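Local coordinates for uncharacterized hypothetical protein (Parabacteroides merdae, PDB 4EI0), which is of unknown function, a two-part, beta-rich member of the DUF4466 family from a gut bacterium, at residues S158-N170 with A190-K202. Sequence-based numbering, arbitrary orientation.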
loop_
_atom_site.group_PDB
_atom_site.type_symbol
_atom_site.label_atom_id
_atom_site.label_comp_id
_atom_site.label_asym_id
_atom_site.label_seq_id
_atom_site.Cartn_x
_atom_site.Cartn_y
_atom_site.Cartn_z
ATOM N N SER B 158 -4.254 -42.288 1.293
ATOM C CA SER B 158 -3.473 -43.325 0.679
ATOM C C SER B 158 -4.189 -44.662 0.683
ATOM O O SER B 158 -4.678 -45.125 1.697
ATOM C CB SER B 158 -2.102 -43.407 1.378
ATOM O OG SER B 158 -1.396 -44.524 0.928
ATOM N N VAL B 159 -4.225 -45.297 -0.477
ATOM C CA VAL B 159 -4.866 -46.568 -0.648
ATOM C C VAL B 159 -3.853 -47.504 -1.284
ATOM O O VAL B 159 -3.178 -47.150 -2.246
ATOM C CB VAL B 159 -6.160 -46.419 -1.479
ATOM C CG1 VAL B 159 -6.724 -47.783 -1.812
ATOM C CG2 VAL B 159 -7.182 -45.564 -0.677
ATOM N N THR B 160 -3.738 -48.699 -0.737
ATOM C CA THR B 160 -2.797 -49.681 -1.240
ATOM C C THR B 160 -3.468 -51.040 -1.092
ATOM O O THR B 160 -4.566 -51.154 -0.535
ATOM C CB THR B 160 -1.476 -49.649 -0.457
ATOM O OG1 THR B 160 -1.720 -50.056 0.893
ATOM C CG2 THR B 160 -0.887 -48.251 -0.433
ATOM N N ASN B 161 -2.825 -52.087 -1.564
ATOM C CA ASN B 161 -3.392 -53.423 -1.409
ATOM C C ASN B 161 -3.632 -53.820 0.052
ATOM O O ASN B 161 -4.522 -54.617 0.335
ATOM C CB ASN B 161 -2.508 -54.461 -2.102
ATOM C CG ASN B 161 -2.769 -54.514 -3.586
ATOM O OD1 ASN B 161 -3.807 -55.033 -4.041
ATOM N ND2 ASN B 161 -1.849 -53.940 -4.355
ATOM N N ASP B 162 -2.846 -53.254 0.965
ATOM C CA ASP B 162 -3.035 -53.499 2.391
ATOM C C ASP B 162 -3.989 -52.510 3.028
ATOM O O ASP B 162 -4.673 -52.871 3.968
ATOM C CB ASP B 162 -1.699 -53.449 3.149
ATOM C CG ASP B 162 -0.788 -54.582 2.794
ATOM O OD1 ASP B 162 -1.261 -55.585 2.193
ATOM O OD2 ASP B 162 0.402 -54.460 3.141
ATOM N N LYS B 163 -3.967 -51.263 2.555
ATOM C CA LYS B 163 -4.762 -50.203 3.086
ATOM C C LYS B 163 -5.886 -50.018 2.097
ATOM O O LYS B 163 -5.935 -49.040 1.355
ATOM C CB LYS B 163 -3.942 -48.920 3.231
ATOM C CG LYS B 163 -2.802 -49.031 4.230
ATOM C CD LYS B 163 -2.194 -47.666 4.508
ATOM C CE LYS B 163 -1.256 -47.255 3.389
ATOM N NZ LYS B 163 -0.618 -45.938 3.684
ATOM N N CYS B 164 -6.777 -50.984 2.129
ATOM C CA CYS B 164 -7.633 -51.285 1.048
ATOM C C CYS B 164 -9.115 -51.269 1.358
ATOM O O CYS B 164 -9.887 -51.568 0.475
ATOM C CB CYS B 164 -7.258 -52.685 0.518
ATOM S SG CYS B 164 -7.457 -54.062 1.664
ATOM N N TYR B 165 -9.529 -50.940 2.573
ATOM C CA TYR B 165 -10.939 -51.096 2.931
ATOM C C TYR B 165 -11.506 -49.733 3.203
ATOM O O TYR B 165 -11.177 -49.121 4.211
ATOM C CB TYR B 165 -11.068 -52.015 4.145
ATOM C CG TYR B 165 -10.590 -53.405 3.932
ATOM C CD1 TYR B 165 -11.184 -54.219 2.998
ATOM C CD2 TYR B 165 -9.569 -53.946 4.707
ATOM C CE1 TYR B 165 -10.753 -55.520 2.812
ATOM C CE2 TYR B 165 -9.154 -55.250 4.536
ATOM C CZ TYR B 165 -9.732 -56.033 3.587
ATOM O OH TYR B 165 -9.315 -57.332 3.421
ATOM N N LEU B 166 -12.333 -49.248 2.277
ATOM C CA LEU B 166 -12.938 -47.931 2.371
ATOM C C LEU B 166 -14.273 -47.996 3.121
ATOM O O LEU B 166 -15.157 -48.756 2.747
ATOM C CB LEU B 166 -13.161 -47.312 0.966
ATOM C CG LEU B 166 -11.988 -46.775 0.154
ATOM C CD1 LEU B 166 -10.885 -47.798 -0.098
ATOM C CD2 LEU B 166 -12.546 -46.215 -1.153
ATOM N N SER B 167 -14.417 -47.183 4.166
ATOM C CA SER B 167 -15.694 -46.997 4.879
ATOM C C SER B 167 -16.175 -45.567 4.727
ATOM O O SER B 167 -15.460 -44.605 5.045
ATOM C CB SER B 167 -15.552 -47.294 6.366
ATOM O OG SER B 167 -16.803 -47.135 7.030
ATOM N N PHE B 168 -17.422 -45.421 4.297
ATOM C CA PHE B 168 -18.072 -44.126 4.216
ATOM C C PHE B 168 -19.016 -43.930 5.391
ATOM O O PHE B 168 -19.872 -43.060 5.320
ATOM C CB PHE B 168 -18.884 -44.010 2.886
ATOM C CG PHE B 168 -18.056 -44.230 1.652
ATOM C CD1 PHE B 168 -17.272 -43.213 1.123
ATOM C CD2 PHE B 168 -18.020 -45.455 1.057
ATOM C CE1 PHE B 168 -16.508 -43.428 0.007
ATOM C CE2 PHE B 168 -17.247 -45.687 -0.048
ATOM C CZ PHE B 168 -16.494 -44.685 -0.576
ATOM N N LEU B 169 -18.818 -44.645 6.504
ATOM C CA LEU B 169 -19.806 -44.623 7.615
ATOM C C LEU B 169 -19.394 -43.916 8.874
ATOM O O LEU B 169 -20.196 -43.795 9.778
ATOM C CB LEU B 169 -20.246 -46.074 7.963
ATOM C CG LEU B 169 -20.771 -46.900 6.742
ATOM C CD1 LEU B 169 -21.207 -48.348 7.008
ATOM C CD2 LEU B 169 -21.932 -46.121 6.106
ATOM N N ASN B 170 -18.166 -43.424 8.966
ATOM C CA ASN B 170 -17.724 -42.833 10.179
ATOM C C ASN B 170 -18.234 -41.387 10.305
ATOM O O ASN B 170 -18.262 -40.634 9.331
ATOM C CB ASN B 170 -16.191 -42.856 10.261
ATOM C CG ASN B 170 -15.617 -44.217 10.569
ATOM O OD1 ASN B 170 -16.320 -45.175 10.900
ATOM N ND2 ASN B 170 -14.310 -44.313 10.462
ATOM N N ALA B 190 -15.012 -55.153 9.546
ATOM C CA ALA B 190 -15.523 -55.612 8.249
ATOM C C ALA B 190 -16.973 -55.167 7.957
ATOM O O ALA B 190 -17.303 -54.862 6.818
ATOM C CB ALA B 190 -15.376 -57.117 8.094
ATOM N N ALA B 191 -17.807 -55.067 8.984
ATOM C CA ALA B 191 -19.207 -54.630 8.835
ATOM C C ALA B 191 -19.357 -53.155 8.401
ATOM O O ALA B 191 -20.367 -52.786 7.875
ATOM C CB ALA B 191 -19.987 -54.931 10.096
ATOM N N LYS B 192 -18.344 -52.322 8.637
ATOM C CA LYS B 192 -18.311 -50.899 8.227
ATOM C C LYS B 192 -17.758 -50.686 6.801
ATOM O O LYS B 192 -17.753 -49.561 6.323
ATOM C CB LYS B 192 -17.387 -50.089 9.175
ATOM C CG LYS B 192 -18.083 -49.523 10.383
ATOM C CD LYS B 192 -17.138 -49.309 11.556
ATOM C CE LYS B 192 -16.145 -48.223 11.270
ATOM N NZ LYS B 192 -15.892 -47.345 12.437
ATOM N N ILE B 193 -17.243 -51.746 6.167
ATOM C CA ILE B 193 -16.540 -51.599 4.907
ATOM C C ILE B 193 -17.544 -51.586 3.777
ATOM O O ILE B 193 -18.375 -52.500 3.653
ATOM C CB ILE B 193 -15.512 -52.711 4.636
ATOM C CG1 ILE B 193 -14.544 -52.847 5.814
ATOM C CG2 ILE B 193 -14.741 -52.385 3.329
ATOM C CD1 ILE B 193 -13.965 -51.571 6.326
ATOM N N ASP B 194 -17.414 -50.556 2.936
ATOM C CA ASP B 194 -18.255 -50.347 1.782
ATOM C C ASP B 194 -17.597 -50.776 0.474
ATOM O O ASP B 194 -18.272 -51.317 -0.416
ATOM C CB ASP B 194 -18.713 -48.861 1.785
ATOM C CG ASP B 194 -19.530 -48.557 3.030
ATOM O OD1 ASP B 194 -20.488 -49.342 3.246
ATOM O OD2 ASP B 194 -19.194 -47.637 3.821
ATOM N N ILE B 195 -16.298 -50.592 0.373
ATOM C CA ILE B 195 -15.573 -50.894 -0.862
ATOM C C ILE B 195 -14.233 -51.502 -0.494
ATOM O O ILE B 195 -13.567 -51.031 0.440
ATOM C CB ILE B 195 -15.336 -49.600 -1.721
ATOM C CG1 ILE B 195 -16.656 -49.103 -2.332
ATOM C CG2 ILE B 195 -14.374 -49.883 -2.856
ATOM C CD1 ILE B 195 -16.593 -47.769 -3.045
HETATM N N MSE B 196 -13.845 -52.544 -1.219
HETATM C CA MSE B 196 -12.499 -53.085 -1.140
HETATM C C MSE B 196 -11.760 -52.728 -2.413
HETATM O O MSE B 196 -12.211 -53.061 -3.519
HETATM C CB MSE B 196 -12.498 -54.594 -0.966
HETATM C CG MSE B 196 -11.073 -55.189 -0.932
HETATM SE SE MSE B 196 -11.109 -57.079 -0.653
HETATM C CE MSE B 196 -9.172 -57.460 -0.391
ATOM N N TYR B 197 -10.640 -52.039 -2.244
ATOM C CA TYR B 197 -9.714 -51.793 -3.343
ATOM C C TYR B 197 -8.786 -52.966 -3.511
ATOM O O TYR B 197 -8.369 -53.573 -2.532
ATOM C CB TYR B 197 -8.900 -50.565 -3.033
ATOM C CG TYR B 197 -7.688 -50.452 -3.871
ATOM C CD1 TYR B 197 -7.771 -49.892 -5.145
ATOM C CD2 TYR B 197 -6.463 -50.900 -3.421
ATOM C CE1 TYR B 197 -6.667 -49.780 -5.954
ATOM C CE2 TYR B 197 -5.328 -50.799 -4.236
ATOM C CZ TYR B 197 -5.438 -50.237 -5.504
ATOM O OH TYR B 197 -4.350 -50.076 -6.310
ATOM N N ALA B 198 -8.458 -53.278 -4.757
ATOM C CA ALA B 198 -7.400 -54.209 -5.071
ATOM C C ALA B 198 -6.734 -53.769 -6.365
ATOM O O ALA B 198 -7.412 -53.291 -7.248
ATOM C CB ALA B 198 -7.982 -55.583 -5.261
ATOM N N TYR B 199 -5.430 -53.980 -6.496
ATOM C CA TYR B 199 -4.736 -53.833 -7.776
ATOM C C TYR B 199 -4.426 -55.185 -8.344
ATOM O O TYR B 199 -3.884 -55.997 -7.661
ATOM C CB TYR B 199 -3.412 -53.129 -7.575
ATOM C CG TYR B 199 -2.589 -53.013 -8.840
ATOM C CD1 TYR B 199 -2.953 -52.113 -9.843
ATOM C CD2 TYR B 199 -1.428 -53.753 -9.018
ATOM C CE1 TYR B 199 -2.192 -51.973 -10.997
ATOM C CE2 TYR B 199 -0.653 -53.621 -10.179
ATOM C CZ TYR B 199 -1.040 -52.734 -11.159
ATOM O OH TYR B 199 -0.321 -52.598 -12.304
ATOM N N SER B 200 -4.731 -55.422 -9.604
ATOM C CA SER B 200 -4.341 -56.665 -10.270
ATOM C C SER B 200 -3.354 -56.322 -11.380
ATOM O O SER B 200 -3.431 -55.261 -12.012
ATOM C CB SER B 200 -5.567 -57.387 -10.837
ATOM O OG SER B 200 -5.228 -58.345 -11.814
ATOM N N GLU B 201 -2.392 -57.193 -11.602
ATOM C CA GLU B 201 -1.440 -56.972 -12.691
ATOM C C GLU B 201 -1.989 -57.345 -14.082
ATOM O O GLU B 201 -1.329 -57.072 -15.089
ATOM C CB GLU B 201 -0.104 -57.659 -12.394
ATOM C CG GLU B 201 0.792 -56.746 -11.569
ATOM C CD GLU B 201 2.055 -57.423 -11.091
ATOM O OE1 GLU B 201 2.700 -58.149 -11.886
ATOM O OE2 GLU B 201 2.410 -57.208 -9.915
ATOM N N LYS B 202 -3.170 -57.975 -14.127
ATOM C CA LYS B 202 -3.942 -58.142 -15.370
ATOM C C LYS B 202 -4.501 -56.740 -15.666
ATOM O O LYS B 202 -5.287 -56.241 -14.864
ATOM C CB LYS B 202 -5.068 -59.161 -15.131
HETATM O O HOH W 1 -6.393 -55.282 -1.651
#
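The carbonyl oxygen L166 O takes two backbone N-H groups, from D194 N at 2.9 Å and from I195 N at 3.2 Å, D194 and I195 both facing L166 as a classic beta bulge. L166 N bonds back to I195 O within the bulge, and the antiparallel pairing of 165-167 with 195-199 goes on to the bond from Y197 N to C164 O. The D194 side chain points toward 158-170, and OD2 accepts from F168 N, just after strand 165-167, at 2.9 Å through its anti lone pair, while D194 CB meets the edge of the F168 ring. With chi1 at -179° turning it away from the backbone N and toward the K192 carbonyl, S167 OG donates to K192 O at 2.7 Å and accepts from L169 N in an ST turn. On one face of the sheet the selenomethionine M196 lies alongside Y165 and points the same way, with SE 3.8 Å from Y165 CE1 in an oblique Met-aromatic contact. V159 CG1 sits over one face of the Y197 ring, 3.9 Å from its centroid, a CH-pi contact. At the far end of strand 195-199, N161 OD1, from the loop after strand 152-159, receives an almost straight bond from Y199 N (3.1 Å, 174°), and a water joins N161 O to Y197 O. A leucine in place of N161 would probably leave Y199 N without this acceptor and the loop less firmly held against the strand. Strand 165-167 is flanked by strand 176-178 and strand 195-199 by 207-210 within one antiparallel sheet; F168 and Y197 pack on strand 302-311 of a second, whose edge strand 152-159 ends at V159, while Y165 meets helix 180-185.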